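Local coordinates for putative HpcE protein (Mycolicibacterium smegmatis, PDB 6V77), which belongs to the fumarylacetoacetate hydrolase (FAH) family, a strand-rich protein found here as a two-chain assembly with a bound zinc ion, at residues Arg9-Thr14 / Val18-Lys23; Val75-Asn78 / His82-Glu85; Gln112-Ser117 / Lys171-Phe176; Arg139-Val144 / Val184-Leu189. All blocks are in the same frame, centred on the assembly; numbering follows the deposited sequence.

Contact 1 of 4, residues Arg9-Thr14 / Val18-Lys23; sequences RIHLVT and VVDVAK. With SO4 (sulfate ion), chain P.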
loop_
_atom_site.group_PDB
_atom_site.type_symbol
_atom_site.label_atom_id
_atom_site.label_comp_id
_atom_site.label_asym_id
_atom_site.label_seq_id
_atom_site.Cartn_x
_atom_site.Cartn_y
_atom_site.Cartn_z
ATOM N N ARG B 9 -19.363 -8.714 6.062
ATOM C CA ARG B 9 -20.061 -7.978 7.117
ATOM C C ARG B 9 -19.401 -8.248 8.461
ATOM O O ARG B 9 -19.199 -9.413 8.833
ATOM C CB ARG B 9 -21.527 -8.400 7.192
ATOM C CG ARG B 9 -22.303 -8.156 5.917
ATOM C CD ARG B 9 -23.751 -8.546 6.101
ATOM N NE ARG B 9 -24.404 -7.710 7.103
ATOM C CZ ARG B 9 -24.959 -6.534 6.826
ATOM N NH1 ARG B 9 -25.541 -5.820 7.786
ATOM N NH2 ARG B 9 -24.924 -6.066 5.585
ATOM N N ILE B 10 -19.089 -7.192 9.200
ATOM C CA ILE B 10 -18.350 -7.390 10.446
ATOM C C ILE B 10 -19.309 -7.837 11.541
ATOM O O ILE B 10 -20.427 -7.317 11.674
ATOM C CB ILE B 10 -17.555 -6.124 10.825
ATOM C CG1 ILE B 10 -16.567 -6.433 11.958
ATOM C CG2 ILE B 10 -18.481 -4.947 11.198
ATOM C CD1 ILE B 10 -15.456 -7.462 11.595
ATOM N N HIS B 11 -18.887 -8.844 12.303
ATOM C CA HIS B 11 -19.678 -9.413 13.379
ATOM C C HIS B 11 -18.904 -9.379 14.684
ATOM O O HIS B 11 -17.674 -9.474 14.701
ATOM C CB HIS B 11 -20.044 -10.883 13.104
ATOM C CG HIS B 11 -21.128 -11.065 12.087
ATOM N ND1 HIS B 11 -20.992 -10.674 10.775
ATOM C CD2 HIS B 11 -22.356 -11.628 12.191
ATOM C CE1 HIS B 11 -22.098 -10.971 10.113
ATOM N NE2 HIS B 11 -22.943 -11.549 10.951
ATOM N N LEU B 12 -19.656 -9.290 15.778
ATOM C CA LEU B 12 -19.120 -9.410 17.122
ATOM C C LEU B 12 -19.275 -10.856 17.569
ATOM O O LEU B 12 -20.334 -11.457 17.363
ATOM C CB LEU B 12 -19.866 -8.449 18.062
ATOM C CG LEU B 12 -19.404 -8.229 19.502
ATOM C CD1 LEU B 12 -17.978 -7.718 19.567
ATOM C CD2 LEU B 12 -20.347 -7.251 20.187
ATOM N N VAL B 13 -18.209 -11.427 18.127
ATOM C CA VAL B 13 -18.267 -12.765 18.707
ATOM C C VAL B 13 -18.935 -12.659 20.071
ATOM O O VAL B 13 -18.461 -11.927 20.946
ATOM C CB VAL B 13 -16.867 -13.380 18.831
ATOM C CG1 VAL B 13 -16.911 -14.638 19.743
ATOM C CG2 VAL B 13 -16.302 -13.710 17.455
ATOM N N THR B 14 -20.049 -13.370 20.247
ATOM C CA THR B 14 -20.812 -13.351 21.493
ATOM C C THR B 14 -21.050 -14.791 21.918
ATOM O O THR B 14 -21.886 -15.482 21.327
ATOM C CB THR B 14 -22.146 -12.622 21.322
ATOM O OG1 THR B 14 -22.969 -13.356 20.405
ATOM C CG2 THR B 14 -21.927 -11.210 20.791
ATOM N N VAL B 18 -22.332 -15.446 16.823
ATOM C CA VAL B 18 -21.956 -14.095 16.400
ATOM C C VAL B 18 -23.183 -13.209 16.246
ATOM O O VAL B 18 -24.318 -13.679 16.151
ATOM C CB VAL B 18 -21.159 -14.066 15.070
ATOM C CG1 VAL B 18 -19.770 -14.663 15.255
ATOM C CG2 VAL B 18 -21.929 -14.775 13.954
ATOM N N VAL B 19 -22.925 -11.903 16.201
ATOM C CA VAL B 19 -23.954 -10.882 16.046
ATOM C C VAL B 19 -23.511 -9.902 14.968
ATOM O O VAL B 19 -22.396 -9.373 15.026
ATOM C CB VAL B 19 -24.215 -10.140 17.370
ATOM C CG1 VAL B 19 -25.000 -8.868 17.112
ATOM C CG2 VAL B 19 -24.953 -11.074 18.348
ATOM N N ASP B 20 -24.388 -9.646 13.996
ATOM C CA ASP B 20 -24.097 -8.707 12.923
ATOM C C ASP B 20 -24.093 -7.295 13.496
ATOM O O ASP B 20 -25.100 -6.853 14.052
ATOM C CB ASP B 20 -25.150 -8.840 11.826
ATOM C CG ASP B 20 -24.861 -7.953 10.619
ATOM O OD1 ASP B 20 -24.323 -8.453 9.619
ATOM O OD2 ASP B 20 -25.172 -6.747 10.666
ATOM N N VAL B 21 -22.970 -6.582 13.361
ATOM C CA VAL B 21 -22.830 -5.298 14.052
ATOM C C VAL B 21 -23.785 -4.259 13.476
ATOM O O VAL B 21 -24.411 -3.492 14.222
ATOM C CB VAL B 21 -21.371 -4.810 13.998
ATOM C CG1 VAL B 21 -21.278 -3.334 14.448
ATOM C CG2 VAL B 21 -20.495 -5.705 14.867
ATOM N N ALA B 22 -23.900 -4.198 12.149
ATOM C CA ALA B 22 -24.712 -3.146 11.542
ATOM C C ALA B 22 -26.179 -3.308 11.910
ATOM O O ALA B 22 -26.851 -2.325 12.244
ATOM C CB ALA B 22 -24.531 -3.140 10.025
ATOM N N LYS B 23 -26.696 -4.546 11.867
ATOM C CA LYS B 23 -28.076 -4.774 12.288
ATOM C C LYS B 23 -28.253 -4.479 13.772
ATOM O O LYS B 23 -29.234 -3.844 14.175
ATOM C CB LYS B 23 -28.502 -6.213 11.979
ATOM C CG LYS B 23 -28.497 -6.566 10.505
ATOM C CD LYS B 23 -29.059 -7.964 10.262
ATOM C CE LYS B 23 -28.894 -8.375 8.809
ATOM N NZ LYS B 23 -29.143 -9.836 8.615
HETATM S S SO4 P . -26.904 -2.772 5.838
HETATM O O1 SO4 P . -27.191 -3.510 7.068
HETATM O O2 SO4 P . -26.640 -3.716 4.757
HETATM O O3 SO4 P . -25.740 -1.910 6.019
HETATM O O4 SO4 P . -28.057 -1.941 5.506
HETATM O O HOH W 1 -22.252 -5.748 10.271
#

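Contact 2 of 4, residues Val75-Asn78 / His82-Glu85; sequences VGLN and HATE. With SO4 (sulfate ion), chain O.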
loop_
_atom_site.group_PDB
_atom_site.type_symbol
_atom_site.label_atom_id
_atom_site.label_comp_id
_atom_site.label_asym_id
_atom_site.label_seq_id
_atom_site.Cartn_x
_atom_site.Cartn_y
_atom_site.Cartn_z
ATOM N N VAL B 75 7.011 -6.373 7.923
ATOM C CA VAL B 75 8.298 -6.234 8.582
ATOM C C VAL B 75 9.136 -7.457 8.238
ATOM O O VAL B 75 8.663 -8.592 8.369
ATOM C CB VAL B 75 8.115 -6.088 10.100
ATOM C CG1 VAL B 75 9.459 -5.987 10.803
ATOM C CG2 VAL B 75 7.217 -4.857 10.408
ATOM N N GLY B 76 10.362 -7.226 7.759
ATOM C CA GLY B 76 11.308 -8.301 7.538
ATOM C C GLY B 76 12.255 -8.453 8.721
ATOM O O GLY B 76 12.376 -7.564 9.552
ATOM N N LEU B 77 12.932 -9.598 8.771
ATOM C CA LEU B 77 13.944 -9.922 9.777
ATOM C C LEU B 77 13.659 -9.327 11.148
ATOM O O LEU B 77 14.378 -8.427 11.591
ATOM C CB LEU B 77 15.321 -9.454 9.308
ATOM C CG LEU B 77 15.697 -9.896 7.890
ATOM C CD1 LEU B 77 17.081 -9.393 7.531
ATOM C CD2 LEU B 77 15.611 -11.414 7.733
ATOM N N ASN B 78 12.618 -9.805 11.828
ATOM C CA ASN B 78 12.254 -9.259 13.132
ATOM C C ASN B 78 12.254 -10.325 14.221
ATOM O O ASN B 78 11.693 -10.114 15.296
ATOM C CB ASN B 78 10.901 -8.538 13.056
ATOM C CG ASN B 78 10.701 -7.558 14.204
ATOM O OD1 ASN B 78 11.647 -7.224 14.917
ATOM N ND2 ASN B 78 9.470 -7.085 14.378
ATOM N N HIS B 82 15.381 -15.948 12.642
ATOM C CA HIS B 82 15.003 -15.855 11.236
ATOM C C HIS B 82 15.998 -14.995 10.464
ATOM O O HIS B 82 16.320 -15.298 9.310
ATOM C CB HIS B 82 13.588 -15.297 11.072
ATOM C CG HIS B 82 13.202 -15.088 9.637
ATOM N ND1 HIS B 82 13.192 -16.118 8.718
ATOM C CD2 HIS B 82 12.858 -13.968 8.953
ATOM C CE1 HIS B 82 12.837 -15.647 7.536
ATOM N NE2 HIS B 82 12.627 -14.346 7.650
ATOM N N ALA B 83 16.496 -13.917 11.080
ATOM C CA ALA B 83 17.580 -13.150 10.468
ATOM C C ALA B 83 18.776 -14.043 10.140
ATOM O O ALA B 83 19.318 -13.995 9.025
ATOM C CB ALA B 83 18.001 -12.011 11.396
ATOM N N THR B 84 19.188 -14.885 11.093
ATOM C CA THR B 84 20.336 -15.759 10.864
ATOM C C THR B 84 20.104 -16.682 9.673
ATOM O O THR B 84 21.009 -16.900 8.861
ATOM C CB THR B 84 20.628 -16.606 12.109
ATOM O OG1 THR B 84 20.708 -15.766 13.269
ATOM C CG2 THR B 84 21.930 -17.353 11.939
ATOM N N GLU B 85 18.908 -17.255 9.570
ATOM C CA GLU B 85 18.640 -18.247 8.535
ATOM C C GLU B 85 18.412 -17.625 7.159
ATOM O O GLU B 85 18.469 -18.342 6.150
ATOM C CB GLU B 85 17.437 -19.112 8.947
ATOM C CG GLU B 85 16.087 -18.502 8.627
ATOM C CD GLU B 85 14.925 -19.249 9.249
ATOM O OE1 GLU B 85 15.114 -20.376 9.754
ATOM O OE2 GLU B 85 13.808 -18.694 9.223
HETATM S S SO4 O . 11.339 -11.827 5.089
HETATM O O1 SO4 O . 12.352 -12.631 5.765
HETATM O O2 SO4 O . 10.863 -12.489 3.873
HETATM O O3 SO4 O . 10.188 -11.603 5.967
HETATM O O4 SO4 O . 11.907 -10.519 4.766
#

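Contact 3 of 4, residues Gln112-Ser117 / Lys171-Phe176; sequences QLPAGS and KSHAGF. With EDO (1,2-ethanediol), chain K; SO4 (sulfate ion), chain O.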
loop_
_atom_site.group_PDB
_atom_site.type_symbol
_atom_site.label_atom_id
_atom_site.label_comp_id
_atom_site.label_asym_id
_atom_site.label_seq_id
_atom_site.Cartn_x
_atom_site.Cartn_y
_atom_site.Cartn_z
ATOM N N GLN B 112 -3.405 -20.839 -4.416
ATOM C CA GLN B 112 -2.766 -21.233 -5.663
ATOM C C GLN B 112 -1.269 -20.974 -5.558
ATOM O O GLN B 112 -0.849 -19.895 -5.125
ATOM C CB GLN B 112 -3.374 -20.460 -6.839
ATOM C CG GLN B 112 -4.880 -20.681 -7.016
ATOM C CD GLN B 112 -5.218 -22.076 -7.535
ATOM O OE1 GLN B 112 -4.525 -22.614 -8.401
ATOM N NE2 GLN B 112 -6.291 -22.663 -7.012
ATOM N N LEU B 113 -0.470 -21.986 -5.910
ATOM C CA LEU B 113 0.982 -21.866 -5.970
ATOM C C LEU B 113 1.415 -21.293 -7.309
ATOM O O LEU B 113 1.303 -21.970 -8.337
ATOM C CB LEU B 113 1.653 -23.229 -5.786
ATOM C CG LEU B 113 1.620 -23.890 -4.418
ATOM C CD1 LEU B 113 2.010 -25.364 -4.598
ATOM C CD2 LEU B 113 2.550 -23.158 -3.456
ATOM N N PRO B 114 1.912 -20.067 -7.348
ATOM C CA PRO B 114 2.592 -19.600 -8.555
ATOM C C PRO B 114 3.864 -20.399 -8.768
ATOM O O PRO B 114 4.377 -21.052 -7.854
ATOM C CB PRO B 114 2.905 -18.138 -8.240
ATOM C CG PRO B 114 3.009 -18.113 -6.750
ATOM C CD PRO B 114 1.975 -19.076 -6.260
ATOM N N ALA B 115 4.365 -20.349 -9.999
ATOM C CA ALA B 115 5.670 -20.925 -10.280
ATOM C C ALA B 115 6.712 -20.283 -9.376
ATOM O O ALA B 115 6.634 -19.088 -9.061
ATOM C CB ALA B 115 6.040 -20.715 -11.751
ATOM N N GLY B 116 7.681 -21.084 -8.932
ATOM C CA GLY B 116 8.750 -20.572 -8.100
ATOM C C GLY B 116 8.872 -21.339 -6.793
ATOM O O GLY B 116 8.587 -22.542 -6.730
ATOM N N SER B 117 9.335 -20.634 -5.765
ATOM C CA SER B 117 9.694 -21.216 -4.473
ATOM C C SER B 117 8.836 -20.539 -3.416
ATOM O O SER B 117 9.206 -19.482 -2.891
ATOM C CB SER B 117 11.189 -21.022 -4.193
ATOM O OG SER B 117 11.979 -21.683 -5.172
ATOM N N LYS B 171 5.477 -11.121 -2.248
ATOM C CA LYS B 171 4.616 -11.406 -1.113
ATOM C C LYS B 171 3.186 -10.953 -1.350
ATOM O O LYS B 171 2.398 -10.917 -0.406
ATOM C CB LYS B 171 5.191 -10.752 0.139
ATOM C CG LYS B 171 6.582 -11.319 0.499
ATOM C CD LYS B 171 7.286 -10.368 1.454
ATOM C CE LYS B 171 8.565 -10.953 2.018
ATOM N NZ LYS B 171 8.270 -12.038 3.020
ATOM N N SER B 172 2.823 -10.665 -2.614
ATOM C CA SER B 172 1.519 -10.090 -2.931
ATOM C C SER B 172 0.808 -10.841 -4.044
ATOM O O SER B 172 -0.085 -10.282 -4.690
ATOM C CB SER B 172 1.652 -8.606 -3.307
ATOM O OG SER B 172 2.218 -7.898 -2.229
ATOM N N HIS B 173 1.213 -12.087 -4.326
ATOM C CA HIS B 173 0.416 -12.918 -5.206
ATOM C C HIS B 173 -0.974 -13.111 -4.618
ATOM O O HIS B 173 -1.202 -12.885 -3.432
ATOM C CB HIS B 173 1.072 -14.289 -5.391
ATOM C CG HIS B 173 2.289 -14.258 -6.255
ATOM N ND1 HIS B 173 2.243 -14.512 -7.610
ATOM C CD2 HIS B 173 3.590 -14.033 -5.956
ATOM C CE1 HIS B 173 3.464 -14.441 -8.110
ATOM N NE2 HIS B 173 4.302 -14.158 -7.127
ATOM N N ALA B 174 -1.911 -13.551 -5.452
ATOM C CA ALA B 174 -3.266 -13.785 -4.954
ATOM C C ALA B 174 -3.244 -14.722 -3.753
ATOM O O ALA B 174 -2.644 -15.801 -3.805
ATOM C CB ALA B 174 -4.139 -14.384 -6.056
ATOM N N GLY B 175 -3.898 -14.296 -2.675
ATOM C CA GLY B 175 -4.027 -15.079 -1.466
ATOM C C GLY B 175 -2.776 -15.181 -0.633
ATOM O O GLY B 175 -2.754 -15.972 0.316
ATOM N N PHE B 176 -1.738 -14.410 -0.946
ATOM C CA PHE B 176 -0.511 -14.479 -0.156
ATOM C C PHE B 176 -0.566 -13.722 1.170
ATOM O O PHE B 176 0.418 -13.776 1.918
ATOM C CB PHE B 176 0.691 -13.991 -0.980
ATOM C CG PHE B 176 1.373 -15.094 -1.794
ATOM C CD1 PHE B 176 0.659 -16.210 -2.234
ATOM C CD2 PHE B 176 2.725 -15.002 -2.122
ATOM C CE1 PHE B 176 1.275 -17.220 -2.990
ATOM C CE2 PHE B 176 3.358 -16.011 -2.897
ATOM C CZ PHE B 176 2.630 -17.125 -3.306
HETATM C C1 EDO K . -0.704 -14.943 -10.182
HETATM O O1 EDO K . 0.637 -15.210 -9.734
HETATM C C2 EDO K . -1.593 -14.427 -9.045
HETATM O O2 EDO K . -0.803 -13.646 -8.136
HETATM S S SO4 O . 11.339 -11.827 5.089
HETATM O O1 SO4 O . 12.352 -12.631 5.765
HETATM O O2 SO4 O . 10.863 -12.489 3.873
HETATM O O3 SO4 O . 10.188 -11.603 5.967
HETATM O O4 SO4 O . 11.907 -10.519 4.766
HETATM O O HOH W 2 -1.288 -17.277 -5.675
HETATM O O HOH W 3 -4.466 -18.147 -3.943
#

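Contact 4 of 4, residues Arg139-Val144 / Val184-Leu189; sequences RAWEFV and VTVDEL. With EDO (1,2-ethanediol), chain M.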
loop_
_atom_site.group_PDB
_atom_site.type_symbol
_atom_site.label_atom_id
_atom_site.label_comp_id
_atom_site.label_asym_id
_atom_site.label_seq_id
_atom_site.Cartn_x
_atom_site.Cartn_y
_atom_site.Cartn_z
ATOM N N ARG B 139 2.867 4.304 24.768
ATOM C CA ARG B 139 1.417 4.317 24.621
ATOM C C ARG B 139 0.930 3.476 23.449
ATOM O O ARG B 139 -0.274 3.457 23.180
ATOM C CB ARG B 139 0.907 5.758 24.446
ATOM C CG ARG B 139 1.327 6.725 25.561
ATOM C CD ARG B 139 0.410 6.632 26.769
ATOM N NE ARG B 139 -0.874 7.284 26.524
ATOM C CZ ARG B 139 -1.892 7.291 27.381
ATOM N NH1 ARG B 139 -1.792 6.676 28.553
ATOM N NH2 ARG B 139 -3.018 7.912 27.060
ATOM N N ALA B 140 1.820 2.780 22.738
ATOM C CA ALA B 140 1.453 2.295 21.406
ATOM C C ALA B 140 0.322 1.270 21.448
ATOM O O ALA B 140 -0.518 1.238 20.541
ATOM C CB ALA B 140 2.674 1.707 20.698
ATOM N N TRP B 141 0.297 0.394 22.457
ATOM C CA TRP B 141 -0.756 -0.626 22.465
ATOM C C TRP B 141 -2.133 0.005 22.600
ATOM O O TRP B 141 -3.124 -0.571 22.142
ATOM C CB TRP B 141 -0.546 -1.637 23.591
ATOM C CG TRP B 141 0.394 -2.788 23.261
ATOM C CD1 TRP B 141 1.619 -3.020 23.822
ATOM C CD2 TRP B 141 0.165 -3.872 22.337
ATOM N NE1 TRP B 141 2.174 -4.167 23.291
ATOM C CE2 TRP B 141 1.304 -4.709 22.383
ATOM C CE3 TRP B 141 -0.887 -4.215 21.481
ATOM C CZ2 TRP B 141 1.410 -5.886 21.615
ATOM C CZ3 TRP B 141 -0.775 -5.363 20.715
ATOM C CH2 TRP B 141 0.365 -6.190 20.789
ATOM N N GLU B 142 -2.215 1.190 23.214
ATOM C CA GLU B 142 -3.500 1.873 23.314
ATOM C C GLU B 142 -4.014 2.330 21.951
ATOM O O GLU B 142 -5.200 2.665 21.831
ATOM C CB GLU B 142 -3.380 3.056 24.267
ATOM C CG GLU B 142 -2.966 2.620 25.667
ATOM C CD GLU B 142 -2.723 3.794 26.580
ATOM O OE1 GLU B 142 -3.530 4.745 26.542
ATOM O OE2 GLU B 142 -1.715 3.773 27.315
ATOM N N PHE B 143 -3.150 2.371 20.932
ATOM C CA PHE B 143 -3.561 2.710 19.574
ATOM C C PHE B 143 -3.955 1.484 18.756
ATOM O O PHE B 143 -4.311 1.630 17.581
ATOM C CB PHE B 143 -2.438 3.458 18.838
ATOM C CG PHE B 143 -2.234 4.871 19.313
ATOM C CD1 PHE B 143 -2.471 5.942 18.462
ATOM C CD2 PHE B 143 -1.811 5.127 20.610
ATOM C CE1 PHE B 143 -2.292 7.251 18.902
ATOM C CE2 PHE B 143 -1.641 6.434 21.067
ATOM C CZ PHE B 143 -1.878 7.497 20.214
ATOM N N VAL B 144 -3.905 0.288 19.347
ATOM C CA VAL B 144 -4.154 -0.957 18.639
ATOM C C VAL B 144 -5.588 -1.392 18.883
ATOM O O VAL B 144 -6.023 -1.506 20.037
ATOM C CB VAL B 144 -3.167 -2.046 19.095
ATOM C CG1 VAL B 144 -3.580 -3.454 18.568
ATOM C CG2 VAL B 144 -1.761 -1.704 18.623
ATOM N N VAL B 184 -8.765 -10.076 17.798
ATOM C CA VAL B 184 -8.817 -10.283 19.245
ATOM C C VAL B 184 -8.287 -9.026 19.920
ATOM O O VAL B 184 -7.139 -8.635 19.675
ATOM C CB VAL B 184 -7.991 -11.508 19.674
ATOM C CG1 VAL B 184 -8.162 -11.770 21.172
ATOM C CG2 VAL B 184 -8.413 -12.734 18.862
ATOM N N THR B 185 -9.103 -8.390 20.769
ATOM C CA THR B 185 -8.632 -7.139 21.347
ATOM C C THR B 185 -7.575 -7.412 22.418
ATOM O O THR B 185 -7.450 -8.521 22.941
ATOM C CB THR B 185 -9.790 -6.323 21.931
ATOM O OG1 THR B 185 -10.490 -7.083 22.920
ATOM C CG2 THR B 185 -10.762 -5.893 20.834
ATOM N N VAL B 186 -6.816 -6.364 22.741
ATOM C CA VAL B 186 -5.602 -6.494 23.548
ATOM C C VAL B 186 -5.906 -6.986 24.973
ATOM O O VAL B 186 -5.111 -7.724 25.575
ATOM C CB VAL B 186 -4.884 -5.128 23.513
ATOM C CG1 VAL B 186 -3.633 -5.106 24.347
ATOM C CG2 VAL B 186 -4.564 -4.739 22.048
ATOM N N ASP B 187 -7.072 -6.633 25.520
ATOM C CA ASP B 187 -7.415 -7.002 26.891
ATOM C C ASP B 187 -7.637 -8.497 27.066
ATOM O O ASP B 187 -7.677 -8.975 28.204
ATOM C CB ASP B 187 -8.671 -6.254 27.339
ATOM C CG ASP B 187 -9.814 -6.437 26.368
ATOM O OD1 ASP B 187 -9.626 -6.135 25.174
ATOM O OD2 ASP B 187 -10.887 -6.903 26.790
ATOM N N GLU B 188 -7.804 -9.239 25.973
ATOM C CA GLU B 188 -7.911 -10.691 26.044
ATOM C C GLU B 188 -6.559 -11.385 26.095
ATOM O O GLU B 188 -6.518 -12.615 26.219
ATOM C CB GLU B 188 -8.685 -11.219 24.833
ATOM C CG GLU B 188 -10.029 -10.550 24.656
ATOM C CD GLU B 188 -11.117 -11.531 24.283
ATOM O OE1 GLU B 188 -10.806 -12.741 24.115
ATOM O OE2 GLU B 188 -12.278 -11.091 24.154
ATOM N N LEU B 189 -5.478 -10.656 25.963
ATOM C CA LEU B 189 -4.168 -11.298 25.909
ATOM C C LEU B 189 -3.512 -11.217 27.282
ATOM O O LEU B 189 -3.443 -10.122 27.870
ATOM C CB LEU B 189 -3.284 -10.626 24.856
ATOM C CG LEU B 189 -3.926 -10.378 23.480
ATOM C CD1 LEU B 189 -3.049 -9.509 22.594
ATOM C CD2 LEU B 189 -4.256 -11.695 22.791
HETATM C C1 EDO M . -13.935 -7.071 26.212
HETATM O O1 EDO M . -13.080 -6.330 25.337
HETATM C C2 EDO M . -15.381 -6.949 25.754
HETATM O O2 EDO M . -15.795 -8.198 25.192
HETATM O O HOH W 4 -7.585 -3.595 21.899
#

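Contact 1 of 4, residues Arg9-Thr14 / Val18-Lys23
Arg9 and Asp20 form the charged end of this antiparallel beta hairpin. The guanidinium meets the carboxylate side-on: NE reaches OD1 at 2.6 Å in a nearly straight bond (173°), and NH1 reaches OD2 at 3.0 Å. Both oxygens are met on their syn sides and the two planes are only 17° apart, so the pair is held almost flat. A chi1 of -176° swings the Asp20 carboxylate away from its own N, and OD2 caps the helix that follows by accepting from Lys23 N at 2.9 Å. OD2 thus takes two donors, which would favour the charged carboxylate. The NH1/NH2 edge of the guanidinium holds a sulfate ion, NH1 giving one N-H to Asp20 and one to the sulfate, while NH2 donates to a second sulfate oxygen.

Backbone bonds zip the strands: Leu12 and Val19 form a hydrogen-bonded pair, with Leu12 N to Val19 O at 2.8 Å and a return bond from Val19 N to Leu12 O. Val21 N extends the pairing to Ile10 O, which also accepts a hydrogen bond from a water that in turn accepts from Ala22 N.

The His11 ring takes a CH-pi contact over one face from Asp20 CA, 3.7 Å from its centroid. ND1 donates to Arg9 O at 2.9 Å, fixing the ring's rotation. Val18 CG2 makes a van der Waals contact with His11 CD2 at 3.6 Å, and in an apolar pair Ile10 CG2 runs beside Val21 CB.

Strand 2-6 flanks strand 9-14 across from the hairpin partner, while Leu36 of helix 33-38 packs on both Ile10 and Val21.

Contact 2 of 4, residues Val75-Asn78 / His82-Glu85
Leu77 and Ala83 bring the backbones closest, their CA atoms 4.9 Å apart, where the chain leaves strand 72-76 with positive phi at Leu77 and returns in helix 80-85. The Leu77 side chain carries the contact. Its CG is anti to the carbonyl carbon (chi1 -50°), and the CD2 branch reaches the helix, 3.8 Å from Ala83 CA. The same methyl lies 3.9 Å from His82 CD2, approaching the ring obliquely, with the two side chains at about a right angle. Nearer its base, Leu77 CB packs on Ala83 CB.

The His82 ring is gripped in its plane by two partners. ND1 donates to the anti lone pair of Glu85 OE2 over 2.7 Å in a virtually straight bond (179°), a His-carboxylate hydrogen bond. NE2 donates to O1 of a sulfate ion at 2.6 Å. Bonds at both nitrogens fix the ring's rotation; Lys171 binds the same sulfate, and a zinc ion lies about 6 Å from the His82 side chain.

The Glu85 carboxylate also accepts from Gly244 N and Val245 N. Strands 95-97 and 236-238 flank strand 72-76, helix 218-226 covers Val75 and Asn78, and Pro163 of the second subunit packs on Leu77.

Contact 3 of 4, residues Gln112-Ser117 / Lys171-Phe176
Pro114 meets both His173 and Phe176 with its ring. Its CB, the first atom out from the backbone, lies 3.7 Å from His173 ND1 at the rim of the imidazole. CG comes next and sits over the middle of one face of that ring, 3.9 Å from the centroid and 12° off the normal, a CH-pi contact. The same CG also touches Phe176 CZ. CD, closing the proline ring, is 3.6 Å from Phe176 CZ and approaches the phenyl group obliquely. The two aromatic residues are brought together by a type II beta turn from His173 to Phe176, with Phe176 N bonded to His173 O and Gly175 at positive phi, and His173 CB lies over the centre of the Phe176 ring. Gln112 lies on strand 110-113, so the contact joins the five-stranded sheet to the loop that enters strand 177-185 of the larger sheet in this FAH-family domain. Two waters bridge the backbones. One donates to Gln112 O and Ala174 O, both at 2.7 Å; the other accepts from Gln112 N and donates to Ala174 O. At the edge of the imidazole, His173 ND1 pairs with O1 of a 1,2-ethanediol at 2.8 Å. Ala174 N donates to O2 of the same diol. Thr228 of the second subunit packs on His173.

Contact 4 of 4, residues Arg139-Val144 / Val184-Leu189
Asp187 OD1 accepts a hydrogen bond from Thr185 OG1 over 2.6 Å, met on its syn side and 23° out of the carboxylate plane, while the other oxygen, OD2, accepts from O1 of a 1,2-ethanediol at 2.7 Å. The Thr185–Asp187 bond links the last part of strand 177-185 to the 3-10 segment 186-188, which presents Val186 to the other segment.

Val186 carries the packing. Its CG2, anti to the carbonyl carbon, touches two side chains: it lies 3.8 Å from Trp141 CE3, approaching the indole obliquely, and 3.8 Å from Val144 CG1, where the two valines cross at about a right angle. CG1 adds a looser touch on Trp141 CE3 at 4.1 Å. The indole is held at its far end too, NE1 donating to Asp193 OD1. A water accepts from Val186 N at 3.0 Å and lies within 3.2 Å of Val144 O, though other acceptors compete for its protons.

Trp141 lies in a 3-10 segment leading into strand 144-155; its indole and Val144 of that strand meet Val186 just after strand 177-185. Strands 144-155 and 177-185 are antiparallel neighbours in the main sheet. Pro192 covers both Trp141 and Val186, and helix 218-226 lies against Trp141 and Val144.

From the N terminus, contact 1 closes first, a local hairpin at the margin of the main sheet. Contact 2 follows in series, another short closure, where strand 72-76 turns into helix 80-85; its centre is 37 Å from that of contact 1, across the centre of the chain. Contacts 3 and 4 are long-range and cross, segment 139-144 falling between 112-117 and 171-176, and 184-189 coming after both. Contact 3 joins the five-stranded sheet to the approach to strand 177-185, and contact 4 the far end of that strand to the start of strand 144-155. One sulfate ion is shared by contacts 2 and 3, through His82 and Lys171, near the zinc site.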